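Local structure of PUA domain-containing protein (Pyrococcus horikoshii, 3D79) at residues A50-D53 / K54-I58; V165-H168 / A169-I173; L16-K19 / D20-I24; L77-A80 / L81-S85. The protein is of unknown function but carries a PUA domain behind a pre-PUA-like region and so probably binds RNA. One frame throughout, in Å; residues are numbered along the deposited sequence.

Contact 1. Residues A50-D53 / K54-I58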
ATOM      1  N   ALA A  50      15.982  -6.333   1.720  1.00 21.14           N
ATOM      2  CA  ALA A  50      16.095  -7.275   2.830  1.00 21.43           C
ATOM      3  C   ALA A  50      14.998  -8.322   2.721  1.00 21.48           C
ATOM      4  O   ALA A  50      13.900  -8.039   2.244  1.00 21.45           O
ATOM      5  CB  ALA A  50      16.001  -6.549   4.155  1.00 21.22           C
ATOM      6  N   GLU A  51      15.300  -9.542   3.151  1.00 21.71           N
ATOM      7  CA  GLU A  51      14.306 -10.602   3.130  1.00 22.10           C
ATOM      8  C   GLU A  51      13.449 -10.544   4.385  1.00 21.97           C
ATOM      9  O   GLU A  51      13.970 -10.440   5.496  1.00 22.28           O
ATOM     10  CB  GLU A  51      14.971 -11.978   3.006  1.00 22.02           C
ATOM     11  CG  GLU A  51      13.979 -13.130   2.929  1.00 22.55           C
ATOM     12  CD  GLU A  51      14.648 -14.481   2.777  1.00 23.05           C
ATOM     13  OE1 GLU A  51      15.197 -14.755   1.691  1.00 24.58           O
ATOM     14  OE2 GLU A  51      14.611 -15.271   3.743  1.00 25.69           O
ATOM     15  N   PHE A  52      12.131 -10.594   4.201  1.00 21.93           N
ATOM     16  CA  PHE A  52      11.232 -10.833   5.321  1.00 21.90           C
ATOM     17  C   PHE A  52      10.950 -12.333   5.424  1.00 22.07           C
ATOM     18  O   PHE A  52      11.156 -12.933   6.475  1.00 22.18           O
ATOM     19  CB  PHE A  52       9.925 -10.048   5.189  1.00 21.69           C
ATOM     20  CG  PHE A  52       8.920 -10.392   6.252  1.00 21.10           C
ATOM     21  CD1 PHE A  52       9.039  -9.863   7.535  1.00 21.07           C
ATOM     22  CD2 PHE A  52       7.870 -11.267   5.980  1.00 21.59           C
ATOM     23  CE1 PHE A  52       8.123 -10.192   8.528  1.00 20.97           C
ATOM     24  CE2 PHE A  52       6.955 -11.608   6.967  1.00 21.39           C
ATOM     25  CZ  PHE A  52       7.080 -11.065   8.240  1.00 20.92           C
ATOM     26  N   ASP A  53      10.456 -12.917   4.337  1.00 22.44           N
ATOM     27  CA  ASP A  53      10.323 -14.377   4.229  1.00 22.87           C
ATOM     28  C   ASP A  53      10.557 -14.841   2.794  1.00 22.97           C
ATOM     29  O   ASP A  53      11.039 -14.070   1.967  1.00 23.05           O
ATOM     30  CB  ASP A  53       8.994 -14.888   4.820  1.00 23.05           C
ATOM     31  CG  ASP A  53       7.772 -14.493   4.002  1.00 23.47           C
ATOM     32  OD1 ASP A  53       7.883 -14.174   2.797  1.00 23.68           O
ATOM     33  OD2 ASP A  53       6.669 -14.531   4.582  1.00 24.96           O
ATOM     34  N   LYS A  54      10.215 -16.092   2.491  1.00 23.18           N
ATOM     35  CA  LYS A  54      10.589 -16.679   1.201  1.00 23.15           C
ATOM     36  C   LYS A  54       9.767 -16.196   0.003  1.00 23.21           C
ATOM     37  O   LYS A  54      10.117 -16.481  -1.147  1.00 23.31           O
ATOM     38  CB  LYS A  54      10.604 -18.214   1.282  1.00 23.21           C
ATOM     39  CG  LYS A  54      11.530 -18.768   2.364  1.00 23.94           C
ATOM     40  CD  LYS A  54      12.934 -18.200   2.266  1.00 25.33           C
ATOM     41  CE  LYS A  54      13.760 -18.579   3.481  1.00 26.24           C
ATOM     42  NZ  LYS A  54      15.102 -17.921   3.457  1.00 26.95           N
ATOM     43  N   THR A  55       8.683 -15.469   0.266  1.00 23.12           N
ATOM     44  CA  THR A  55       7.906 -14.877  -0.814  1.00 23.17           C
ATOM     45  C   THR A  55       7.869 -13.344  -0.724  1.00 22.41           C
ATOM     46  O   THR A  55       7.293 -12.688  -1.592  1.00 22.76           O
ATOM     47  CB  THR A  55       6.458 -15.438  -0.878  1.00 23.28           C
ATOM     48  OG1 THR A  55       5.733 -15.061   0.298  1.00 24.39           O
ATOM     49  CG2 THR A  55       6.463 -16.963  -1.012  1.00 23.86           C
ATOM     50  N   THR A  56       8.505 -12.789   0.307  1.00 21.64           N
ATOM     51  CA  THR A  56       8.339 -11.368   0.644  1.00 21.00           C
ATOM     52  C   THR A  56       9.657 -10.663   0.935  1.00 20.46           C
ATOM     53  O   THR A  56      10.422 -11.088   1.798  1.00 20.58           O
ATOM     54  CB  THR A  56       7.416 -11.193   1.868  1.00 21.04           C
ATOM     55  OG1 THR A  56       6.236 -11.987   1.698  1.00 21.70           O
ATOM     56  CG2 THR A  56       7.017  -9.724   2.049  1.00 20.70           C
ATOM     57  N   GLU A  57       9.901  -9.567   0.218  1.00 20.01           N
ATOM     58  CA  GLU A  57      11.085  -8.747   0.450  1.00 19.43           C
ATOM     59  C   GLU A  57      10.680  -7.350   0.903  1.00 18.70           C
ATOM     60  O   GLU A  57       9.580  -6.891   0.602  1.00 18.66           O
ATOM     61  CB  GLU A  57      11.923  -8.639  -0.820  1.00 19.71           C
ATOM     62  CG  GLU A  57      12.585  -9.935  -1.271  1.00 21.05           C
ATOM     63  CD  GLU A  57      13.000  -9.865  -2.725  1.00 22.79           C
ATOM     64  OE1 GLU A  57      12.104  -9.755  -3.592  1.00 25.06           O
ATOM     65  OE2 GLU A  57      14.216  -9.909  -2.999  1.00 23.56           O
ATOM     66  N   ILE A  58      11.586  -6.698   1.627  1.00 18.10           N
ATOM     67  CA  ILE A  58      11.436  -5.305   2.045  1.00 17.51           C
ATOM     68  C   ILE A  58      12.450  -4.463   1.268  1.00 17.12           C
ATOM     69  O   ILE A  58      13.640  -4.770   1.249  1.00 17.08           O
ATOM     70  CB  ILE A  58      11.656  -5.149   3.582  1.00 17.35           C
ATOM     71  CG1 ILE A  58      10.712  -6.071   4.380  1.00 18.84           C
ATOM     72  CG2 ILE A  58      11.551  -3.670   4.039  1.00 17.79           C
ATOM     73  CD1 ILE A  58       9.219  -5.862   4.126  1.00 20.30           C
TER
HETATM   74  O   HOH W   1       4.473 -13.094   4.357  1.00 32.22           O
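Lys54 reaches back to Glu51 across the turn of a beta hairpin, whose arms are strands 47-51 and 56-61 of the antiparallel sheet in the pre-PUA-like region. Its chain bends at chi2 (-52°) before running out extended, and NZ meets Glu51 OE2 at 2.7 Å on the syn lone pair, a salt bridge at the exposed end of the hairpin. Thr55 gives its backbone N to Asp53 OD1 at 3.0 Å, coming from above the carboxylate plane. Thr56 OG1 donates to the same Asp53 OD1 from the other face of that plane, so two donors hold this oxygen across the turn, while Arg70 of the next strand also bonds the threonine hydroxyl. The carbonyl of Thr56 takes two donors, Phe52 N at 3.0 Å and Asp53 N at 3.1 Å, the signature of a classic beta bulge in which two residues of one arm face one of the other. Phe52 and Thr56 side chains run alongside each other, CD2 to CB 4.1 Å, and the ring goes on to helix 172-177. Glu57 lies opposite Glu51 in a non-hydrogen-bonded pair and sends its carboxylate to Arg69. Ile58 forms a hydrogen-bonded pair with Ala50, and its CG1 packs on Phe52 CB at 4.1 Å, on the face that also carries Thr56. The two backbone bonds of this pair are nearly straight, with Ala50 N 2.9 Å from Ile58 O and Ile58 N 2.7 Å from Ala50 O.

Contact 2. Residues V165-H168 / A169-I173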
ATOM      1  N   VAL A 165      -6.395  -8.433   1.722  1.00 14.78           N
ATOM      2  CA  VAL A 165      -5.289  -7.806   2.454  1.00 14.79           C
ATOM      3  C   VAL A 165      -4.049  -8.705   2.429  1.00 15.25           C
ATOM      4  O   VAL A 165      -4.149  -9.920   2.628  1.00 15.27           O
ATOM      5  CB  VAL A 165      -5.687  -7.441   3.900  1.00 14.80           C
ATOM      6  CG1 VAL A 165      -4.481  -6.918   4.685  1.00 14.34           C
ATOM      7  CG2 VAL A 165      -6.808  -6.400   3.882  1.00 14.67           C
ATOM      8  N   ILE A 166      -2.892  -8.103   2.156  1.00 14.99           N
ATOM      9  CA  ILE A 166      -1.625  -8.844   2.136  1.00 15.32           C
ATOM     10  C   ILE A 166      -0.650  -8.388   3.227  1.00 15.14           C
ATOM     11  O   ILE A 166       0.349  -9.056   3.501  1.00 15.13           O
ATOM     12  CB  ILE A 166      -0.939  -8.798   0.734  1.00 15.41           C
ATOM     13  CG1 ILE A 166      -0.455  -7.379   0.395  1.00 15.30           C
ATOM     14  CG2 ILE A 166      -1.874  -9.357  -0.345  1.00 15.64           C
ATOM     15  CD1 ILE A 166       0.352  -7.289  -0.911  1.00 16.55           C
ATOM     16  N   HIS A 167      -0.947  -7.244   3.839  1.00 14.59           N
ATOM     17  CA  HIS A 167      -0.113  -6.670   4.884  1.00 14.08           C
ATOM     18  C   HIS A 167      -0.949  -5.619   5.602  1.00 14.30           C
ATOM     19  O   HIS A 167      -1.589  -4.786   4.960  1.00 13.74           O
ATOM     20  CB  HIS A 167       1.184  -6.086   4.283  1.00 14.21           C
ATOM     21  CG  HIS A 167       1.937  -5.171   5.204  1.00 13.65           C
ATOM     22  ND1 HIS A 167       2.510  -3.992   4.772  1.00 15.84           N
ATOM     23  CD2 HIS A 167       2.211  -5.259   6.526  1.00 13.58           C
ATOM     24  CE1 HIS A 167       3.096  -3.392   5.794  1.00 12.96           C
ATOM     25  NE2 HIS A 167       2.926  -4.136   6.870  1.00 16.55           N
ATOM     26  N   HIS A 168      -0.969  -5.680   6.928  1.00 15.05           N
ATOM     27  CA  HIS A 168      -1.719  -4.708   7.717  1.00 15.99           C
ATOM     28  C   HIS A 168      -0.923  -4.226   8.918  1.00 16.64           C
ATOM     29  O   HIS A 168       0.006  -4.903   9.370  1.00 16.51           O
ATOM     30  CB  HIS A 168      -3.083  -5.273   8.148  1.00 16.07           C
ATOM     31  CG  HIS A 168      -2.997  -6.451   9.072  1.00 16.69           C
ATOM     32  ND1 HIS A 168      -2.892  -6.321  10.442  1.00 17.21           N
ATOM     33  CD2 HIS A 168      -3.033  -7.782   8.824  1.00 16.90           C
ATOM     34  CE1 HIS A 168      -2.852  -7.522  10.994  1.00 18.05           C
ATOM     35  NE2 HIS A 168      -2.928  -8.425  10.034  1.00 17.64           N
ATOM     36  N   ALA A 169      -1.279  -3.043   9.422  1.00 17.94           N
ATOM     37  CA  ALA A 169      -0.668  -2.529  10.642  1.00 18.99           C
ATOM     38  C   ALA A 169      -0.895  -3.550  11.760  1.00 20.37           C
ATOM     39  O   ALA A 169      -1.955  -4.183  11.822  1.00 20.81           O
ATOM     40  CB  ALA A 169      -1.256  -1.169  11.010  1.00 19.00           C
ATOM     41  N   ARG A 170       0.111  -3.716  12.618  1.00 21.39           N
ATOM     42  CA  ARG A 170       0.109  -4.716  13.707  1.00 22.32           C
ATOM     43  C   ARG A 170       0.522  -6.139  13.299  1.00 22.18           C
ATOM     44  O   ARG A 170       0.638  -7.009  14.167  1.00 22.84           O
ATOM     45  CB  ARG A 170      -1.238  -4.774  14.444  1.00 22.76           C
ATOM     46  CG  ARG A 170      -1.705  -3.469  15.062  1.00 24.57           C
ATOM     47  CD  ARG A 170      -2.960  -3.728  15.867  1.00 27.78           C
ATOM     48  NE  ARG A 170      -3.588  -2.500  16.336  1.00 30.84           N
ATOM     49  CZ  ARG A 170      -4.747  -2.457  16.988  1.00 32.10           C
ATOM     50  NH1 ARG A 170      -5.413  -3.576  17.249  1.00 33.53           N
ATOM     51  NH2 ARG A 170      -5.244  -1.290  17.375  1.00 33.31           N
ATOM     52  N   ASP A 171       0.735  -6.392  12.007  1.00 21.53           N
ATOM     53  CA  ASP A 171       1.217  -7.715  11.586  1.00 21.11           C
ATOM     54  C   ASP A 171       2.737  -7.847  11.776  1.00 21.14           C
ATOM     55  O   ASP A 171       3.383  -6.935  12.299  1.00 20.86           O
ATOM     56  CB  ASP A 171       0.742  -8.093  10.163  1.00 20.67           C
ATOM     57  CG  ASP A 171       1.502  -7.373   9.051  1.00 19.37           C
ATOM     58  OD1 ASP A 171       2.488  -6.658   9.321  1.00 17.86           O
ATOM     59  OD2 ASP A 171       1.106  -7.540   7.878  1.00 17.48           O
ATOM     60  N   LYS A 172       3.300  -8.980  11.372  1.00 21.14           N
ATOM     61  CA  LYS A 172       4.715  -9.237  11.606  1.00 21.40           C
ATOM     62  C   LYS A 172       5.641  -8.365  10.753  1.00 20.96           C
ATOM     63  O   LYS A 172       6.725  -7.987  11.199  1.00 20.90           O
ATOM     64  CB  LYS A 172       5.031 -10.724  11.438  1.00 21.71           C
ATOM     65  CG  LYS A 172       4.622 -11.569  12.643  1.00 24.18           C
ATOM     66  CD  LYS A 172       5.442 -11.205  13.883  1.00 27.76           C
ATOM     67  CE  LYS A 172       4.886 -11.849  15.145  1.00 29.80           C
ATOM     68  NZ  LYS A 172       5.526 -11.306  16.381  1.00 31.60           N
ATOM     69  N   ILE A 173       5.202  -8.036   9.538  1.00 20.25           N
ATOM     70  CA  ILE A 173       5.940  -7.091   8.687  1.00 19.84           C
ATOM     71  C   ILE A 173       5.992  -5.707   9.351  1.00 20.06           C
ATOM     72  O   ILE A 173       7.049  -5.063   9.396  1.00 19.31           O
ATOM     73  CB  ILE A 173       5.328  -7.002   7.272  1.00 19.86           C
ATOM     74  CG1 ILE A 173       5.463  -8.351   6.549  1.00 19.75           C
ATOM     75  CG2 ILE A 173       5.999  -5.891   6.459  1.00 19.16           C
ATOM     76  CD1 ILE A 173       4.662  -8.490   5.250  1.00 20.08           C
TER
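The backbone from His168 to Asp171 folds into a type II beta turn, closed by Asp171 N donating to His168 O at 3.1 Å from above the carbonyl plane. The turn takes the chain from the short strand 167-168 into helix 172-177, and Arg170, with a positive phi of 83°, occupies its third position. Asp171 is the N-cap: its OD1 accepts from Trp174 N in the first turn of the helix. The imidazole of His168 folds over the turn, since chi1 of 64° swings CG back above the residue's own main chain. From there ND1 donates to Ala169 O at 2.7 Å, the acceptor lying 17° out of the ring plane, and one ring face receives Asp171 CB, 3.8 Å from the ring centroid in a CH-pi contact. A leucine in place of His168 would probably leave Ala169 O without its ND1 donor and open a gap where the flat ring lay against Asp171 CB. His167 turns to the other flank, and Ile173 CG2 sits over one face of its ring, 3.8 Å from the centroid and offset toward the rim. Ile166 and His167 together face Ile144 in a classic beta bulge that pairs the chain just before the turn with strand 141-147. Val78 of helix 78-84 touches both His167 and Ala169, Leu108 of helix 104-108 packs on Ala169 and Arg170, and Ile173 at the start of helix 172-177 meets Phe52 of the hairpin 50-58.

Contact 3. Residues L16-K19 / D20-I24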
ATOM      1  N   LEU A  16      20.180  -2.935  -4.516  1.00 24.16           N
ATOM      2  CA  LEU A  16      19.303  -3.103  -5.661  1.00 22.92           C
ATOM      3  C   LEU A  16      19.956  -2.475  -6.882  1.00 21.78           C
ATOM      4  O   LEU A  16      20.501  -1.371  -6.797  1.00 21.38           O
ATOM      5  CB  LEU A  16      17.946  -2.444  -5.400  1.00 23.19           C
ATOM      6  CG  LEU A  16      16.735  -3.109  -6.046  1.00 24.22           C
ATOM      7  CD1 LEU A  16      16.309  -4.312  -5.220  1.00 25.36           C
ATOM      8  CD2 LEU A  16      15.594  -2.118  -6.165  1.00 25.14           C
ATOM      9  N   SER A  17      19.891  -3.180  -8.012  1.00 20.55           N
ATOM     10  CA  SER A  17      20.449  -2.689  -9.274  1.00 19.49           C
ATOM     11  C   SER A  17      19.701  -1.458  -9.780  1.00 18.58           C
ATOM     12  O   SER A  17      18.527  -1.260  -9.463  1.00 17.95           O
ATOM     13  CB  SER A  17      20.415  -3.787 -10.346  1.00 19.84           C
ATOM     14  OG  SER A  17      19.091  -4.021 -10.792  1.00 20.21           O
ATOM     15  N   LYS A  18      20.396  -0.640 -10.567  1.00 17.77           N
ATOM     16  CA  LYS A  18      19.810   0.528 -11.224  1.00 17.15           C
ATOM     17  C   LYS A  18      18.595   0.151 -12.080  1.00 17.54           C
ATOM     18  O   LYS A  18      17.591   0.862 -12.088  1.00 17.08           O
ATOM     19  CB  LYS A  18      20.874   1.221 -12.074  1.00 17.04           C
ATOM     20  CG  LYS A  18      20.374   2.335 -12.979  1.00 16.21           C
ATOM     21  CD  LYS A  18      21.523   3.201 -13.484  1.00 15.74           C
ATOM     22  CE  LYS A  18      22.614   2.387 -14.147  1.00 14.03           C
ATOM     23  NZ  LYS A  18      23.800   3.249 -14.469  1.00 13.47           N
ATOM     24  N   LYS A  19      18.700  -0.965 -12.803  1.00 17.95           N
ATOM     25  CA  LYS A  19      17.583  -1.472 -13.598  1.00 18.57           C
ATOM     26  C   LYS A  19      16.354  -1.712 -12.712  1.00 18.16           C
ATOM     27  O   LYS A  19      15.240  -1.299 -13.054  1.00 18.33           O
ATOM     28  CB  LYS A  19      18.000  -2.754 -14.332  1.00 19.28           C
ATOM     29  CG  LYS A  19      16.878  -3.449 -15.103  1.00 22.01           C
ATOM     30  CD  LYS A  19      17.316  -4.851 -15.523  1.00 25.17           C
ATOM     31  CE  LYS A  19      16.145  -5.662 -16.066  1.00 27.82           C
ATOM     32  NZ  LYS A  19      15.661  -5.147 -17.379  1.00 30.19           N
ATOM     33  N   ASP A  20      16.565  -2.355 -11.566  1.00 17.84           N
ATOM     34  CA  ASP A  20      15.474  -2.616 -10.632  1.00 18.20           C
ATOM     35  C   ASP A  20      14.909  -1.338 -10.013  1.00 17.52           C
ATOM     36  O   ASP A  20      13.695  -1.205  -9.865  1.00 17.41           O
ATOM     37  CB  ASP A  20      15.894  -3.621  -9.561  1.00 18.73           C
ATOM     38  CG  ASP A  20      16.044  -5.042 -10.110  1.00 21.46           C
ATOM     39  OD1 ASP A  20      15.817  -5.259 -11.317  1.00 23.75           O
ATOM     40  OD2 ASP A  20      16.385  -5.945  -9.316  1.00 24.87           O
ATOM     41  N   VAL A  21      15.787  -0.391  -9.673  1.00 16.89           N
ATOM     42  CA  VAL A  21      15.348   0.906  -9.143  1.00 16.13           C
ATOM     43  C   VAL A  21      14.428   1.608 -10.147  1.00 15.92           C
ATOM     44  O   VAL A  21      13.356   2.101  -9.788  1.00 15.48           O
ATOM     45  CB  VAL A  21      16.556   1.816  -8.763  1.00 15.97           C
ATOM     46  CG1 VAL A  21      16.092   3.223  -8.395  1.00 16.25           C
ATOM     47  CG2 VAL A  21      17.349   1.199  -7.614  1.00 16.38           C
ATOM     48  N   LYS A  22      14.838   1.628 -11.410  1.00 15.97           N
ATOM     49  CA  LYS A  22      14.052   2.276 -12.450  1.00 16.05           C
ATOM     50  C   LYS A  22      12.692   1.605 -12.631  1.00 16.34           C
ATOM     51  O   LYS A  22      11.689   2.282 -12.856  1.00 16.08           O
ATOM     52  CB  LYS A  22      14.831   2.327 -13.761  1.00 16.12           C
ATOM     53  CG  LYS A  22      15.982   3.320 -13.714  1.00 16.77           C
ATOM     54  CD  LYS A  22      16.709   3.393 -15.042  1.00 17.78           C
ATOM     55  CE  LYS A  22      17.834   4.425 -14.989  1.00 19.20           C
ATOM     56  NZ  LYS A  22      18.555   4.471 -16.300  1.00 20.16           N
ATOM     57  N   GLU A  23      12.659   0.281 -12.517  1.00 16.62           N
ATOM     58  CA  GLU A  23      11.391  -0.443 -12.640  1.00 17.40           C
ATOM     59  C   GLU A  23      10.451  -0.143 -11.469  1.00 16.72           C
ATOM     60  O   GLU A  23       9.239  -0.046 -11.665  1.00 16.78           O
ATOM     61  CB  GLU A  23      11.621  -1.951 -12.820  1.00 18.21           C
ATOM     62  CG  GLU A  23      10.359  -2.788 -13.143  1.00 21.89           C
ATOM     63  CD  GLU A  23       9.435  -2.195 -14.218  1.00 25.60           C
ATOM     64  OE1 GLU A  23       9.909  -1.683 -15.267  1.00 27.02           O
ATOM     65  OE2 GLU A  23       8.204  -2.278 -14.019  1.00 26.54           O
ATOM     66  N   ILE A  24      10.998   0.022 -10.265  1.00 16.00           N
ATOM     67  CA  ILE A  24      10.177   0.420  -9.116  1.00 15.57           C
ATOM     68  C   ILE A  24       9.579   1.805  -9.368  1.00 15.24           C
ATOM     69  O   ILE A  24       8.383   2.014  -9.185  1.00 14.77           O
ATOM     70  CB  ILE A  24      10.954   0.360  -7.769  1.00 15.74           C
ATOM     71  CG1 ILE A  24      11.307  -1.093  -7.422  1.00 16.12           C
ATOM     72  CG2 ILE A  24      10.130   1.006  -6.640  1.00 16.72           C
ATOM     73  CD1 ILE A  24      12.221  -1.252  -6.205  1.00 15.39           C
TER
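Ser17 receives the backbone N of Asp20 on its side-chain oxygen, Asp20 N to Ser17 OG 3.1 Å, and so forms the N-cap of helix 18-32. A chi1 of 72° turns OG back over the start of the helix toward Asp20 N. The N-H is directed at OG with an angle of 159°. An alanine in place of Ser17 is likely to leave Asp20 N without its capping acceptor and to make the first turn less firmly fixed. Three main-chain bonds continue the helix: Val21 N to Ser17 O at 2.9 Å, Lys22 N to Lys18 O at 2.9 Å and Glu23 N to Lys19 O at 3.1 Å. Of the charged side chains, Lys18 and Lys22 run alongside each other in the same direction, Lys18 CG 3.9 Å from Lys22 CE. Lys18 NZ stands 5.7 Å from Lys22 NZ, a like-charge pair that would probably prefer solvent between its ends. The Asp20 carboxylate has a long, weak ion pair with Arg69. The apolar contacts belong to Leu16, just ahead of the cap, whose CG and CD2 lie on the CB methylene of Asp20, the two side chains crossing at about a right angle. This leucine also packs on Val47, Val49 and Ile59, and Ile24 on Ile59 and Phe67, so together they join the start of the helix to the antiparallel sheet. Leu16 CD2 lies 4.0 Å from Val21 CG2, and the same CD2 presses on Ile24 CD1 at 3.5 Å, a close fit for two methyl carbons.

Contact 4. Residues L77-A80 / L81-S85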
ATOM      1  N   LEU A  77       4.842   0.078   1.886  1.00 13.43           N
ATOM      2  CA  LEU A  77       4.524  -0.531   3.177  1.00 13.70           C
ATOM      3  C   LEU A  77       3.531   0.325   3.953  1.00 13.54           C
ATOM      4  O   LEU A  77       3.395   1.525   3.693  1.00 14.08           O
ATOM      5  CB  LEU A  77       5.790  -0.692   4.019  1.00 13.70           C
ATOM      6  CG  LEU A  77       6.855  -1.665   3.503  1.00 15.19           C
ATOM      7  CD1 LEU A  77       8.143  -1.462   4.262  1.00 16.56           C
ATOM      8  CD2 LEU A  77       6.382  -3.118   3.608  1.00 15.85           C
ATOM      9  N   VAL A  78       2.847  -0.291   4.915  1.00 13.68           N
ATOM     10  CA  VAL A  78       1.933   0.458   5.786  1.00 13.85           C
ATOM     11  C   VAL A  78       2.685   1.557   6.551  1.00 14.00           C
ATOM     12  O   VAL A  78       2.177   2.679   6.666  1.00 14.55           O
ATOM     13  CB  VAL A  78       1.106  -0.466   6.729  1.00 13.98           C
ATOM     14  CG1 VAL A  78       0.187   0.357   7.631  1.00 15.21           C
ATOM     15  CG2 VAL A  78       0.259  -1.427   5.898  1.00 13.43           C
ATOM     16  N   ILE A  79       3.887   1.253   7.043  1.00 14.44           N
ATOM     17  CA  ILE A  79       4.703   2.263   7.742  1.00 15.33           C
ATOM     18  C   ILE A  79       5.035   3.463   6.842  1.00 15.11           C
ATOM     19  O   ILE A  79       4.940   4.622   7.282  1.00 15.37           O
ATOM     20  CB  ILE A  79       5.980   1.665   8.422  1.00 15.42           C
ATOM     21  CG1 ILE A  79       6.653   2.707   9.334  1.00 17.26           C
ATOM     22  CG2 ILE A  79       6.968   1.130   7.398  1.00 15.98           C
ATOM     23  CD1 ILE A  79       5.742   3.249  10.432  1.00 18.63           C
ATOM     24  N   ALA A  80       5.392   3.189   5.584  1.00 14.76           N
ATOM     25  CA  ALA A  80       5.689   4.244   4.610  1.00 15.00           C
ATOM     26  C   ALA A  80       4.474   5.149   4.383  1.00 14.92           C
ATOM     27  O   ALA A  80       4.591   6.382   4.367  1.00 14.48           O
ATOM     28  CB  ALA A  80       6.157   3.642   3.297  1.00 14.95           C
ATOM     29  N   LEU A  81       3.307   4.527   4.220  1.00 14.69           N
ATOM     30  CA  LEU A  81       2.063   5.268   4.057  1.00 15.07           C
ATOM     31  C   LEU A  81       1.680   6.013   5.336  1.00 15.87           C
ATOM     32  O   LEU A  81       1.096   7.101   5.272  1.00 15.47           O
ATOM     33  CB  LEU A  81       0.936   4.326   3.620  1.00 14.92           C
ATOM     34  CG  LEU A  81       1.114   3.722   2.219  1.00 14.28           C
ATOM     35  CD1 LEU A  81       0.091   2.617   1.984  1.00 13.58           C
ATOM     36  CD2 LEU A  81       1.022   4.777   1.117  1.00 15.19           C
ATOM     37  N   TYR A  82       2.001   5.421   6.486  1.00 16.46           N
ATOM     38  CA  TYR A  82       1.704   6.045   7.778  1.00 18.06           C
ATOM     39  C   TYR A  82       2.455   7.363   7.910  1.00 18.03           C
ATOM     40  O   TYR A  82       1.873   8.392   8.277  1.00 18.23           O
ATOM     41  CB  TYR A  82       2.049   5.113   8.943  1.00 19.53           C
ATOM     42  CG  TYR A  82       1.631   5.690  10.278  1.00 21.75           C
ATOM     43  CD1 TYR A  82       0.358   5.453  10.789  1.00 24.05           C
ATOM     44  CD2 TYR A  82       2.502   6.501  11.010  1.00 23.89           C
ATOM     45  CE1 TYR A  82      -0.040   5.999  12.014  1.00 25.05           C
ATOM     46  CE2 TYR A  82       2.115   7.051  12.233  1.00 24.75           C
ATOM     47  CZ  TYR A  82       0.846   6.792  12.722  1.00 24.01           C
ATOM     48  OH  TYR A  82       0.464   7.336  13.931  1.00 25.46           O
ATOM     49  N   ASN A  83       3.747   7.329   7.602  1.00 17.76           N
ATOM     50  CA  ASN A  83       4.554   8.546   7.620  1.00 17.49           C
ATOM     51  C   ASN A  83       4.066   9.586   6.617  1.00 17.15           C
ATOM     52  O   ASN A  83       4.021  10.780   6.923  1.00 16.98           O
ATOM     53  CB  ASN A  83       6.037   8.208   7.439  1.00 18.02           C
ATOM     54  CG  ASN A  83       6.616   7.521   8.658  1.00 18.96           C
ATOM     55  OD1 ASN A  83       6.166   7.753   9.783  1.00 20.17           O
ATOM     56  ND2 ASN A  83       7.609   6.666   8.446  1.00 20.67           N
ATOM     57  N   LEU A  84       3.655   9.127   5.439  1.00 16.19           N
ATOM     58  CA  LEU A  84       3.070  10.011   4.431  1.00 15.88           C
ATOM     59  C   LEU A  84       1.753  10.642   4.877  1.00 15.34           C
ATOM     60  O   LEU A  84       1.442  11.769   4.475  1.00 15.52           O
ATOM     61  CB  LEU A  84       2.889   9.280   3.101  1.00 15.81           C
ATOM     62  CG  LEU A  84       4.166   9.191   2.260  1.00 16.11           C
ATOM     63  CD1 LEU A  84       4.102   8.070   1.222  1.00 16.74           C
ATOM     64  CD2 LEU A  84       4.459  10.534   1.589  1.00 17.74           C
ATOM     65  N   SER A  85       0.993   9.922   5.707  1.00 15.10           N
ATOM     66  CA  SER A  85      -0.299  10.416   6.217  1.00 15.43           C
ATOM     67  C   SER A  85      -0.146  11.581   7.208  1.00 15.62           C
ATOM     68  O   SER A  85      -1.136  12.230   7.569  1.00 15.96           O
ATOM     69  CB  SER A  85      -1.134   9.280   6.828  1.00 15.15           C
ATOM     70  OG  SER A  85      -0.664   8.912   8.110  1.00 15.73           O
TER
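Helix 78-84, which begins right after Leu77 at the N-cap position, is a short alpha-helix of the pre-PUA-like region, and the contact is made chiefly by its i to i+4 main-chain hydrogen bonds. Leu81 N donates to Leu77 O at 3.0 Å and Tyr82 N to Val78 O at 2.8 Å; Asn83 N to Ile79 O and Leu84 N to Ala80 O continue the series. Side chains lean on the carbonyls of the preceding turn: Leu81 CG comes to 3.5 Å from Leu77 O, and Tyr82 CB to 3.3 Å from Val78 O. Ile79 and Asn83 lie side by side and point the same way, with Asn83 ND2 4.2 Å from Ile79 CG1. Ile79 CG1 stands anti to the backbone N (chi1 -170°), and Ile79 CD1 reaches forward to within 4.4 Å of Tyr82 CB, a loose apolar touch. At the far end Ser85 OG donates to Tyr82 O at 2.6 Å, and this hydroxyl oxygen also bonds Arg140. Around the helix, Val78 and Ile79 touch Trp174 of helix 172-177, Ala80 packs on Met66, and Leu81 meets Pro141 and Ile144 of strand 141-147. The chemistry is thus divided: main-chain bonds satisfy the amides from Leu81 to Leu84, whereas the buried side chains of Leu77, Val78, Ala80 and Leu81 spend their surface on other elements, wedging the helix between the N-terminal sheet and the PUA part by apolar packing.

Along the chain the order is contact 3, contact 1, contact 4 and contact 2. The first three fall in the pre-PUA-like region, where contact 1 is the turn of a hairpin within the antiparallel sheet and contact 3 packs the start of helix 18-32 against it, centres about 17 Å apart. Contact 2 leaves the mixed sheet of the PUA domain and begins helix 172-177. This helix returns to the N-terminal part: Phe52 CZ lies 3.6 Å from Ile173 CG1. Contacts 2 and 4, about 12 Å between centres, meet through Leu77, Val78, His167 and Ile173, while Ile58 reaches Leu77. Contacts 1, 2 and 4 therefore share a junction between the two parts, with contact 3 apart.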